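Local coordinates for protein sulfate transporter 4.1, chloroplastic (Arabidopsis thaliana, PDB 7LHV) that cotransports protons and sulfate across a membrane as a member of the SLC26A/SulP family and may help to regulate sulfate assimilation, at residues M108-A113 / I413-S418; P123-L128 / G312-G317; G127-F132 / C417-L422. All blocks are in the same frame, centred on the assembly; numbering follows the deposited sequence.

Contact 1: residues M108-A113 / I413-S418; sequences MLVPQA and IIIGCS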
ATOM      1  N   MET A 108      18.057 -18.997  31.639  1.00 60.73           N
ATOM      2  CA  MET A 108      18.451 -17.962  30.688  1.00 60.73           C
ATOM      3  C   MET A 108      17.538 -16.744  30.766  1.00 60.73           C
ATOM      4  O   MET A 108      17.958 -15.630  30.437  1.00 60.73           O
ATOM      5  CB  MET A 108      18.457 -18.532  29.269  1.00 60.73           C
ATOM      6  CG  MET A 108      18.836 -17.536  28.191  1.00 60.73           C
ATOM      7  SD  MET A 108      18.443 -18.110  26.531  1.00 60.73           S
ATOM      8  CE  MET A 108      19.735 -17.306  25.592  1.00 60.73           C
ATOM      9  N   LEU A 109      16.297 -16.930  31.217  1.00 57.88           N
ATOM     10  CA  LEU A 109      15.277 -15.895  31.084  1.00 57.88           C
ATOM     11  C   LEU A 109      15.271 -14.923  32.255  1.00 57.88           C
ATOM     12  O   LEU A 109      15.091 -13.718  32.050  1.00 57.88           O
ATOM     13  CB  LEU A 109      13.902 -16.547  30.934  1.00 57.88           C
ATOM     14  CG  LEU A 109      12.658 -15.680  31.120  1.00 57.88           C
ATOM     15  CD1 LEU A 109      12.625 -14.545  30.116  1.00 57.88           C
ATOM     16  CD2 LEU A 109      11.415 -16.533  30.995  1.00 57.88           C
ATOM     17  N   VAL A 110      15.446 -15.413  33.480  1.00 59.19           N
ATOM     18  CA  VAL A 110      15.308 -14.549  34.655  1.00 59.19           C
ATOM     19  C   VAL A 110      16.224 -13.326  34.550  1.00 59.19           C
ATOM     20  O   VAL A 110      15.726 -12.182  34.593  1.00 59.19           O
ATOM     21  CB  VAL A 110      15.564 -15.329  35.957  1.00 59.19           C
ATOM     22  CG1 VAL A 110      15.650 -14.382  37.138  1.00 59.19           C
ATOM     23  CG2 VAL A 110      14.482 -16.365  36.181  1.00 59.19           C
ATOM     24  N   PRO A 111      17.548 -13.490  34.381  1.00 58.39           N
ATOM     25  CA  PRO A 111      18.392 -12.295  34.220  1.00 58.39           C
ATOM     26  C   PRO A 111      18.060 -11.492  32.980  1.00 58.39           C
ATOM     27  O   PRO A 111      18.100 -10.257  33.012  1.00 58.39           O
ATOM     28  CB  PRO A 111      19.807 -12.879  34.159  1.00 58.39           C
ATOM     29  CG  PRO A 111      19.628 -14.238  33.653  1.00 58.39           C
ATOM     30  CD  PRO A 111      18.351 -14.720  34.253  1.00 58.39           C
ATOM     31  N   GLN A 112      17.722 -12.167  31.880  1.00 56.02           N
ATOM     32  CA  GLN A 112      17.334 -11.455  30.670  1.00 56.02           C
ATOM     33  C   GLN A 112      16.040 -10.685  30.881  1.00 56.02           C
ATOM     34  O   GLN A 112      15.885  -9.575  30.366  1.00 56.02           O
ATOM     35  CB  GLN A 112      17.194 -12.429  29.504  1.00 56.02           C
ATOM     36  CG  GLN A 112      18.499 -12.745  28.807  1.00 56.02           C
ATOM     37  CD  GLN A 112      18.288 -13.336  27.435  1.00 56.02           C
ATOM     38  OE1 GLN A 112      17.223 -13.874  27.135  1.00 56.02           O
ATOM     39  NE2 GLN A 112      19.304 -13.239  26.587  1.00 56.02           N
ATOM     40  N   ALA A 113      15.098 -11.261  31.630  1.00 55.25           N
ATOM     41  CA  ALA A 113      13.853 -10.558  31.917  1.00 55.25           C
ATOM     42  C   ALA A 113      14.114  -9.282  32.704  1.00 55.25           C
ATOM     43  O   ALA A 113      13.591  -8.213  32.365  1.00 55.25           O
ATOM     44  CB  ALA A 113      12.895 -11.474  32.677  1.00 55.25           C
ATOM     45  N   ILE A 413       7.091 -21.726  35.935  1.00 61.73           N
ATOM     46  CA  ILE A 413       7.217 -22.138  37.329  1.00 61.73           C
ATOM     47  C   ILE A 413       8.516 -21.606  37.911  1.00 61.73           C
ATOM     48  O   ILE A 413       8.533 -21.050  39.018  1.00 61.73           O
ATOM     49  CB  ILE A 413       7.122 -23.669  37.449  1.00 61.73           C
ATOM     50  CG1 ILE A 413       5.704 -24.139  37.120  1.00 61.73           C
ATOM     51  CG2 ILE A 413       7.518 -24.118  38.842  1.00 61.73           C
ATOM     52  CD1 ILE A 413       5.593 -25.628  36.894  1.00 61.73           C
ATOM     53  N   ILE A 414       9.611 -21.713  37.153  1.00 62.94           N
ATOM     54  CA  ILE A 414      10.885 -21.177  37.617  1.00 62.94           C
ATOM     55  C   ILE A 414      10.731 -19.703  37.959  1.00 62.94           C
ATOM     56  O   ILE A 414      11.117 -19.255  39.047  1.00 62.94           O
ATOM     57  CB  ILE A 414      11.983 -21.400  36.562  1.00 62.94           C
ATOM     58  CG1 ILE A 414      12.173 -22.893  36.292  1.00 62.94           C
ATOM     59  CG2 ILE A 414      13.290 -20.772  37.011  1.00 62.94           C
ATOM     60  CD1 ILE A 414      12.440 -23.706  37.533  1.00 62.94           C
ATOM     61  N   ILE A 415      10.103 -18.942  37.058  1.00 63.10           N
ATOM     62  CA  ILE A 415       9.870 -17.526  37.319  1.00 63.10           C
ATOM     63  C   ILE A 415       9.120 -17.356  38.628  1.00 63.10           C
ATOM     64  O   ILE A 415       9.526 -16.580  39.502  1.00 63.10           O
ATOM     65  CB  ILE A 415       9.111 -16.880  36.149  1.00 63.10           C
ATOM     66  CG1 ILE A 415       9.831 -17.153  34.830  1.00 63.10           C
ATOM     67  CG2 ILE A 415       8.973 -15.390  36.369  1.00 63.10           C
ATOM     68  CD1 ILE A 415      11.172 -16.489  34.729  1.00 63.10           C
ATOM     69  N   GLY A 416       8.050 -18.134  38.809  1.00 65.72           N
ATOM     70  CA  GLY A 416       7.295 -18.045  40.045  1.00 65.72           C
ATOM     71  C   GLY A 416       8.168 -18.281  41.257  1.00 65.72           C
ATOM     72  O   GLY A 416       8.100 -17.534  42.238  1.00 65.72           O
ATOM     73  N   CYS A 417       9.049 -19.285  41.179  1.00 68.67           N
ATOM     74  CA  CYS A 417       9.950 -19.557  42.290  1.00 68.67           C
ATOM     75  C   CYS A 417      10.772 -18.321  42.626  1.00 68.67           C
ATOM     76  O   CYS A 417      10.874 -17.930  43.795  1.00 68.67           O
ATOM     77  CB  CYS A 417      10.858 -20.738  41.951  1.00 68.67           C
ATOM     78  SG  CYS A 417       9.997 -22.322  41.836  1.00 68.67           S
ATOM     79  N   SER A 418      11.324 -17.666  41.602  1.00 68.10           N
ATOM     80  CA  SER A 418      12.048 -16.424  41.839  1.00 68.10           C
ATOM     81  C   SER A 418      11.160 -15.422  42.560  1.00 68.10           C
ATOM     82  O   SER A 418      11.518 -14.911  43.630  1.00 68.10           O
ATOM     83  CB  SER A 418      12.552 -15.846  40.517  1.00 68.10           C
ATOM     84  OG  SER A 418      13.436 -16.746  39.874  1.00 68.10           O
TER

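Contact 2: residues P123-L128 / G312-G317; sequences PPIYGL and GEIPQG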
ATOM      1  N   PRO A 123      11.041  -0.641  36.452  1.00 54.53           N
ATOM      2  CA  PRO A 123      11.879  -1.324  37.430  1.00 54.53           C
ATOM      3  C   PRO A 123      12.038  -2.785  37.063  1.00 54.53           C
ATOM      4  O   PRO A 123      11.167  -3.374  36.396  1.00 54.53           O
ATOM      5  CB  PRO A 123      11.104  -1.149  38.744  1.00 54.53           C
ATOM      6  CG  PRO A 123       9.741  -0.707  38.356  1.00 54.53           C
ATOM      7  CD  PRO A 123       9.901   0.039  37.082  1.00 54.53           C
ATOM      8  N   PRO A 124      13.145  -3.412  37.469  1.00 56.55           N
ATOM      9  CA  PRO A 124      13.453  -4.763  36.968  1.00 56.55           C
ATOM     10  C   PRO A 124      12.385  -5.802  37.263  1.00 56.55           C
ATOM     11  O   PRO A 124      12.190  -6.716  36.454  1.00 56.55           O
ATOM     12  CB  PRO A 124      14.770  -5.104  37.679  1.00 56.55           C
ATOM     13  CG  PRO A 124      15.349  -3.791  38.071  1.00 56.55           C
ATOM     14  CD  PRO A 124      14.186  -2.910  38.378  1.00 56.55           C
ATOM     15  N   ILE A 125      11.682  -5.687  38.392  1.00 59.01           N
ATOM     16  CA  ILE A 125      10.729  -6.722  38.786  1.00 59.01           C
ATOM     17  C   ILE A 125       9.651  -6.902  37.727  1.00 59.01           C
ATOM     18  O   ILE A 125       9.162  -8.017  37.511  1.00 59.01           O
ATOM     19  CB  ILE A 125      10.126  -6.393  40.166  1.00 59.01           C
ATOM     20  CG1 ILE A 125       9.219  -7.527  40.640  1.00 59.01           C
ATOM     21  CG2 ILE A 125       9.361  -5.081  40.130  1.00 59.01           C
ATOM     22  CD1 ILE A 125       9.949  -8.829  40.847  1.00 59.01           C
ATOM     23  N   TYR A 126       9.285  -5.826  37.029  1.00 56.56           N
ATOM     24  CA  TYR A 126       8.222  -5.918  36.037  1.00 56.56           C
ATOM     25  C   TYR A 126       8.614  -6.765  34.838  1.00 56.56           C
ATOM     26  O   TYR A 126       7.742  -7.126  34.042  1.00 56.56           O
ATOM     27  CB  TYR A 126       7.793  -4.518  35.599  1.00 56.56           C
ATOM     28  CG  TYR A 126       6.856  -3.888  36.595  1.00 56.56           C
ATOM     29  CD1 TYR A 126       5.487  -4.075  36.501  1.00 56.56           C
ATOM     30  CD2 TYR A 126       7.341  -3.142  37.656  1.00 56.56           C
ATOM     31  CE1 TYR A 126       4.630  -3.519  37.424  1.00 56.56           C
ATOM     32  CE2 TYR A 126       6.492  -2.582  38.581  1.00 56.56           C
ATOM     33  CZ  TYR A 126       5.137  -2.772  38.461  1.00 56.56           C
ATOM     34  OH  TYR A 126       4.285  -2.212  39.382  1.00 56.56           O
ATOM     35  N   GLY A 127       9.899  -7.080  34.676  1.00 56.20           N
ATOM     36  CA  GLY A 127      10.272  -8.097  33.709  1.00 56.20           C
ATOM     37  C   GLY A 127       9.796  -9.477  34.124  1.00 56.20           C
ATOM     38  O   GLY A 127       9.212 -10.212  33.324  1.00 56.20           O
ATOM     39  N   LEU A 128      10.010  -9.830  35.396  1.00 57.39           N
ATOM     40  CA  LEU A 128       9.614 -11.150  35.874  1.00 57.39           C
ATOM     41  C   LEU A 128       8.110 -11.345  35.765  1.00 57.39           C
ATOM     42  O   LEU A 128       7.643 -12.413  35.355  1.00 57.39           O
ATOM     43  CB  LEU A 128      10.079 -11.353  37.313  1.00 57.39           C
ATOM     44  CG  LEU A 128      11.591 -11.374  37.525  1.00 57.39           C
ATOM     45  CD1 LEU A 128      11.914 -11.625  38.984  1.00 57.39           C
ATOM     46  CD2 LEU A 128      12.237 -12.423  36.642  1.00 57.39           C
ATOM     47  N   GLY A 312      18.718  -2.132  43.771  1.00 86.17           N
ATOM     48  CA  GLY A 312      17.923  -1.718  44.906  1.00 86.17           C
ATOM     49  C   GLY A 312      16.904  -2.764  45.313  1.00 86.17           C
ATOM     50  O   GLY A 312      16.864  -3.884  44.799  1.00 86.17           O
ATOM     51  N   GLU A 313      16.059  -2.373  46.266  1.00 87.74           N
ATOM     52  CA  GLU A 313      15.046  -3.279  46.790  1.00 87.74           C
ATOM     53  C   GLU A 313      14.055  -3.666  45.700  1.00 87.74           C
ATOM     54  O   GLU A 313      13.622  -2.825  44.907  1.00 87.74           O
ATOM     55  CB  GLU A 313      14.313  -2.632  47.965  1.00 87.74           C
ATOM     56  CG  GLU A 313      15.177  -2.414  49.196  1.00 87.74           C
ATOM     57  CD  GLU A 313      16.008  -1.148  49.113  1.00 87.74           C
ATOM     58  OE1 GLU A 313      15.865  -0.403  48.121  1.00 87.74           O
ATOM     59  OE2 GLU A 313      16.805  -0.897  50.042  1.00 87.74           O
ATOM     60  N   ILE A 314      13.700  -4.946  45.663  1.00 79.96           N
ATOM     61  CA  ILE A 314      12.777  -5.493  44.680  1.00 79.96           C
ATOM     62  C   ILE A 314      11.597  -6.090  45.437  1.00 79.96           C
ATOM     63  O   ILE A 314      11.806  -6.867  46.371  1.00 79.96           O
ATOM     64  CB  ILE A 314      13.436  -6.559  43.784  1.00 79.96           C
ATOM     65  CG1 ILE A 314      14.199  -5.886  42.642  1.00 79.96           C
ATOM     66  CG2 ILE A 314      12.402  -7.520  43.230  1.00 79.96           C
ATOM     67  CD1 ILE A 314      15.001  -6.846  41.799  1.00 79.96           C
ATOM     68  N   PRO A 315      10.358  -5.745  45.090  1.00 78.93           N
ATOM     69  CA  PRO A 315       9.208  -6.299  45.814  1.00 78.93           C
ATOM     70  C   PRO A 315       9.117  -7.810  45.657  1.00 78.93           C
ATOM     71  O   PRO A 315       9.453  -8.372  44.614  1.00 78.93           O
ATOM     72  CB  PRO A 315       8.009  -5.595  45.169  1.00 78.93           C
ATOM     73  CG  PRO A 315       8.497  -5.169  43.826  1.00 78.93           C
ATOM     74  CD  PRO A 315       9.945  -4.838  44.006  1.00 78.93           C
ATOM     75  N   GLN A 316       8.644  -8.464  46.713  1.00 78.07           N
ATOM     76  CA  GLN A 316       8.557  -9.913  46.775  1.00 78.07           C
ATOM     77  C   GLN A 316       7.104 -10.355  46.691  1.00 78.07           C
ATOM     78  O   GLN A 316       6.236  -9.791  47.362  1.00 78.07           O
ATOM     79  CB  GLN A 316       9.181 -10.448  48.065  1.00 78.07           C
ATOM     80  CG  GLN A 316       9.132 -11.958  48.197  1.00 78.07           C
ATOM     81  CD  GLN A 316       9.704 -12.447  49.511  1.00 78.07           C
ATOM     82  OE1 GLN A 316      10.554 -11.792  50.112  1.00 78.07           O
ATOM     83  NE2 GLN A 316       9.240 -13.605  49.962  1.00 78.07           N
ATOM     84  N   GLY A 317       6.844 -11.365  45.867  1.00 73.14           N
ATOM     85  CA  GLY A 317       5.510 -11.921  45.771  1.00 73.14           C
ATOM     86  C   GLY A 317       4.947 -11.917  44.367  1.00 73.14           C
ATOM     87  O   GLY A 317       5.399 -11.153  43.508  1.00 73.14           O
TER

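Contact 3: residues G127-F132 / C417-L422; sequences GLYSSF and CSLLFL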
ATOM      1  N   GLY A 127       9.899  -7.080  34.676  1.00 56.20           N
ATOM      2  CA  GLY A 127      10.272  -8.097  33.709  1.00 56.20           C
ATOM      3  C   GLY A 127       9.796  -9.477  34.124  1.00 56.20           C
ATOM      4  O   GLY A 127       9.212 -10.212  33.324  1.00 56.20           O
ATOM      5  N   LEU A 128      10.010  -9.830  35.396  1.00 57.39           N
ATOM      6  CA  LEU A 128       9.614 -11.150  35.874  1.00 57.39           C
ATOM      7  C   LEU A 128       8.110 -11.345  35.765  1.00 57.39           C
ATOM      8  O   LEU A 128       7.643 -12.413  35.355  1.00 57.39           O
ATOM      9  CB  LEU A 128      10.079 -11.353  37.313  1.00 57.39           C
ATOM     10  CG  LEU A 128      11.591 -11.374  37.525  1.00 57.39           C
ATOM     11  CD1 LEU A 128      11.914 -11.625  38.984  1.00 57.39           C
ATOM     12  CD2 LEU A 128      12.237 -12.423  36.642  1.00 57.39           C
ATOM     13  N   TYR A 129       7.335 -10.319  36.126  1.00 56.16           N
ATOM     14  CA  TYR A 129       5.894 -10.365  35.905  1.00 56.16           C
ATOM     15  C   TYR A 129       5.590 -10.661  34.444  1.00 56.16           C
ATOM     16  O   TYR A 129       4.763 -11.525  34.128  1.00 56.16           O
ATOM     17  CB  TYR A 129       5.252  -9.043  36.325  1.00 56.16           C
ATOM     18  CG  TYR A 129       5.389  -8.696  37.790  1.00 56.16           C
ATOM     19  CD1 TYR A 129       5.674  -9.667  38.736  1.00 56.16           C
ATOM     20  CD2 TYR A 129       5.218  -7.391  38.226  1.00 56.16           C
ATOM     21  CE1 TYR A 129       5.794  -9.347  40.073  1.00 56.16           C
ATOM     22  CE2 TYR A 129       5.334  -7.062  39.560  1.00 56.16           C
ATOM     23  CZ  TYR A 129       5.622  -8.043  40.479  1.00 56.16           C
ATOM     24  OH  TYR A 129       5.739  -7.720  41.811  1.00 56.16           O
ATOM     25  N   SER A 130       6.290  -9.981  33.534  1.00 53.31           N
ATOM     26  CA  SER A 130       6.075 -10.176  32.107  1.00 53.31           C
ATOM     27  C   SER A 130       6.467 -11.567  31.639  1.00 53.31           C
ATOM     28  O   SER A 130       6.140 -11.933  30.507  1.00 53.31           O
ATOM     29  CB  SER A 130       6.845  -9.126  31.309  1.00 53.31           C
ATOM     30  OG  SER A 130       6.553  -9.230  29.929  1.00 53.31           O
ATOM     31  N   SER A 131       7.173 -12.338  32.465  1.00 58.52           N
ATOM     32  CA  SER A 131       7.468 -13.726  32.158  1.00 58.52           C
ATOM     33  C   SER A 131       6.629 -14.707  32.960  1.00 58.52           C
ATOM     34  O   SER A 131       6.669 -15.905  32.672  1.00 58.52           O
ATOM     35  CB  SER A 131       8.952 -14.026  32.410  1.00 58.52           C
ATOM     36  OG  SER A 131       9.782 -13.237  31.580  1.00 58.52           O
ATOM     37  N   PHE A 132       5.889 -14.240  33.967  1.00 58.22           N
ATOM     38  CA  PHE A 132       5.190 -15.172  34.842  1.00 58.22           C
ATOM     39  C   PHE A 132       3.829 -15.570  34.286  1.00 58.22           C
ATOM     40  O   PHE A 132       3.612 -16.726  33.916  1.00 58.22           O
ATOM     41  CB  PHE A 132       5.038 -14.565  36.236  1.00 58.22           C
ATOM     42  CG  PHE A 132       4.293 -15.441  37.192  1.00 58.22           C
ATOM     43  CD1 PHE A 132       4.648 -16.767  37.358  1.00 58.22           C
ATOM     44  CD2 PHE A 132       3.233 -14.941  37.923  1.00 58.22           C
ATOM     45  CE1 PHE A 132       3.960 -17.573  38.235  1.00 58.22           C
ATOM     46  CE2 PHE A 132       2.543 -15.743  38.800  1.00 58.22           C
ATOM     47  CZ  PHE A 132       2.907 -17.061  38.956  1.00 58.22           C
ATOM     48  N   CYS A 417       9.049 -19.285  41.179  1.00 68.67           N
ATOM     49  CA  CYS A 417       9.950 -19.557  42.290  1.00 68.67           C
ATOM     50  C   CYS A 417      10.772 -18.321  42.626  1.00 68.67           C
ATOM     51  O   CYS A 417      10.874 -17.930  43.795  1.00 68.67           O
ATOM     52  CB  CYS A 417      10.858 -20.738  41.951  1.00 68.67           C
ATOM     53  SG  CYS A 417       9.997 -22.322  41.836  1.00 68.67           S
ATOM     54  N   SER A 418      11.324 -17.666  41.602  1.00 68.10           N
ATOM     55  CA  SER A 418      12.048 -16.424  41.839  1.00 68.10           C
ATOM     56  C   SER A 418      11.160 -15.422  42.560  1.00 68.10           C
ATOM     57  O   SER A 418      11.518 -14.911  43.630  1.00 68.10           O
ATOM     58  CB  SER A 418      12.552 -15.846  40.517  1.00 68.10           C
ATOM     59  OG  SER A 418      13.436 -16.746  39.874  1.00 68.10           O
ATOM     60  N   LEU A 419       9.946 -15.217  42.043  1.00 66.29           N
ATOM     61  CA  LEU A 419       9.047 -14.229  42.621  1.00 66.29           C
ATOM     62  C   LEU A 419       8.674 -14.578  44.050  1.00 66.29           C
ATOM     63  O   LEU A 419       8.161 -13.720  44.776  1.00 66.29           O
ATOM     64  CB  LEU A 419       7.786 -14.103  41.766  1.00 66.29           C
ATOM     65  CG  LEU A 419       7.957 -13.445  40.399  1.00 66.29           C
ATOM     66  CD1 LEU A 419       6.721 -13.658  39.549  1.00 66.29           C
ATOM     67  CD2 LEU A 419       8.240 -11.973  40.558  1.00 66.29           C
ATOM     68  N   LEU A 420       8.921 -15.816  44.470  1.00 68.77           N
ATOM     69  CA  LEU A 420       8.659 -16.213  45.842  1.00 68.77           C
ATOM     70  C   LEU A 420       9.916 -16.306  46.690  1.00 68.77           C
ATOM     71  O   LEU A 420       9.830 -16.162  47.913  1.00 68.77           O
ATOM     72  CB  LEU A 420       7.935 -17.562  45.873  1.00 68.77           C
ATOM     73  CG  LEU A 420       6.496 -17.565  45.356  1.00 68.77           C
ATOM     74  CD1 LEU A 420       5.977 -18.987  45.243  1.00 68.77           C
ATOM     75  CD2 LEU A 420       5.602 -16.735  46.257  1.00 68.77           C
ATOM     76  N   PHE A 421      11.082 -16.543  46.087  1.00 73.02           N
ATOM     77  CA  PHE A 421      12.234 -16.882  46.914  1.00 73.02           C
ATOM     78  C   PHE A 421      13.507 -16.123  46.560  1.00 73.02           C
ATOM     79  O   PHE A 421      14.356 -15.903  47.430  1.00 73.02           O
ATOM     80  CB  PHE A 421      12.498 -18.386  46.840  1.00 73.02           C
ATOM     81  CG  PHE A 421      11.300 -19.228  47.172  1.00 73.02           C
ATOM     82  CD1 PHE A 421      10.750 -19.198  48.442  1.00 73.02           C
ATOM     83  CD2 PHE A 421      10.725 -20.047  46.218  1.00 73.02           C
ATOM     84  CE1 PHE A 421       9.648 -19.968  48.753  1.00 73.02           C
ATOM     85  CE2 PHE A 421       9.622 -20.821  46.524  1.00 73.02           C
ATOM     86  CZ  PHE A 421       9.085 -20.779  47.793  1.00 73.02           C
ATOM     87  N   LEU A 422      13.657 -15.719  45.302  1.00 75.15           N
ATOM     88  CA  LEU A 422      14.921 -15.159  44.843  1.00 75.15           C
ATOM     89  C   LEU A 422      14.943 -13.638  44.810  1.00 75.15           C
ATOM     90  O   LEU A 422      16.010 -13.059  44.585  1.00 75.15           O
ATOM     91  CB  LEU A 422      15.260 -15.701  43.452  1.00 75.15           C
ATOM     92  CG  LEU A 422      15.639 -17.180  43.364  1.00 75.15           C
ATOM     93  CD1 LEU A 422      16.487 -17.435  42.133  1.00 75.15           C
ATOM     94  CD2 LEU A 422      16.371 -17.626  44.619  1.00 75.15           C
TER

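Contact 1: residues M108-A113 / I413-S418
Leu-109 of segment 108-113 meets Ile-415 of segment 413-418. Its CG lies 4.0 Å from the Ile-415 CD1, and its CD2 branch comes closer, 3.7 Å from the same CD1. The two side chains cross at about a right angle.

Val-110 follows and makes the larger part of the contact. Its CG2 branch lies beside the backbone N and reaches across to the Ile-415 CD1 at 3.6 Å. Here the side chains run past each other in opposite directions. The same CG2 also touches the hydroxyl of Ser-418, one turn further along, with OG at 3.9 Å. One branch of Val-110 thus touches both a methyl and an oxygen of the partner helix.

The torsions of Ile-415 explain why one methyl serves two residues. CG1 sits beside the backbone N (chi1 -53°), and the next torsion bends CD1 to where it meets both Leu-109 CD2 and Val-110 CG2.

Pro-111 comes next. Its N cannot bond to the turn before, and the helix is kinked there. Its ring turns to Pro-289 and Ile-293 of helix 284-300. Ala-113 points toward helix 406-426 but packs on Ser-131 of helix 125-141, which also touches Leu-109.

The short helical segments cross at -56°, with their axes 10.3 Å apart at closest approach. Both lie in predicted transmembrane helices of the sulfate permease region. All four touching residues are buried. No hydrogen bond or salt bridge joins the segments. The chemistry implies a join made by the fit of branched aliphatic groups and by dispersion forces. Toward Val-110 the Ser-418 hydroxyl makes a packing contact, not a polar bond.

Contact 2: residues P123-L128 / G312-G317
In Ile-125 a chi1 of -175° sets CG1 anti to the backbone N and leaves CG2 between that N and the carbonyl carbon. Both branches then face the loop 312-317. In Ile-314 a chi1 of -83° puts CG2 on the far side from its own backbone N, where it meets Ile-125.

The Ile-314 CG2 lies 3.7 Å from the Ile-125 CD1 and 4.0 Å from its CB. Pro-315 lies along both branches of Ile-125: its CG is 3.8 Å from the Ile-125 CG2, and its carbonyl O is 3.8 Å from the Ile-125 CD1. One isoleucine is thus in touch with two consecutive residues of the loop. Pro-124 adds a looser touch, its CB 4.5 Å from the Ile-314 CD1.

No hydrogen bond crosses between the segments. Within the first, Gly-127 N bonds to Pro-124 O at 2.9 Å. Ile-125 also reaches Leu-419, and Ile-314 reaches Phe-426, both of helix 406-426.

The result is apolar packing of isoleucine and proline side chains. It joins the N-terminal part of helix 125-141, predicted to span the membrane, to an extended loop linking helices 284-300 and 330-358, within the membrane domain of an SLC26 transporter.

Contact 3: residues G127-F132 / C417-L422
Ser-418 O, one residue before the Leu-419 that carries this contact, accepts two backbone bonds: from Phe-421 N at 3.0 Å and from Leu-422 N at 2.8 Å. This is a helix-to-helix contact inside the membrane domain of the SLC26 fold. It joins helix 125-141 to helix 406-426. The latter also widens to a pi-type turn at 418-422. The short segments run at 138° to each other, closer to antiparallel than to parallel.

Within segment 417-422, Leu-419 makes the side-chain contacts. Its CG lies beside the backbone N (chi1 -70°), and the two methyls spread out between three residues of the other helix. CD2 lies 3.8 Å from the CB of Leu-128. These two leucines pass each other in opposite directions. The same methyl approaches the Tyr-129 ring obliquely, with CD2 3.6 Å from CE1.

Neighbouring rings and a loop lie around the contact. Tyr-129 forms a T-shaped stack with Tyr-126, and the Phe-132 ring meets that of Phe-136. The backbone of Leu-419 is hydrogen-bonded to Gly-317, which ties the helix to the neighbouring loop.

No hydrogen bond joins the two helical segments across this contact. The Leu-419 side chain is buried among apolar and aromatic carbons. Phe-132, one turn on from Leu-128, meets the other methyl. Its CG is anti to the backbone N (chi1 178°), and the Leu-419 CD1 lies 3.8 Å from both CB and CG of Phe-132.

How the contacts relate
Along the chain, helices 91-119 and 125-141 come first and in succession. The loop 312-317 and helix 406-426 follow much later. Contacts 1 and 3 share helix 406-426 and have centres about 6 Å apart. Contacts 2 and 3 share helix 125-141, with centres about 8 Å apart. Contacts 1 and 2 are about 12 Å apart between centres. The three also touch one another. Ile-415 of contact 1 packs near Leu-128, which contacts 2 and 3 share, and Ile-125 CD1 of contact 2 lies 3.6 Å from Leu-419 CD2 of contact 3. All lie in the sulfate permease region. Together they bring helices 91-119, 125-141 and 406-426 and the loop 312-317 together in the transporter's membrane domain.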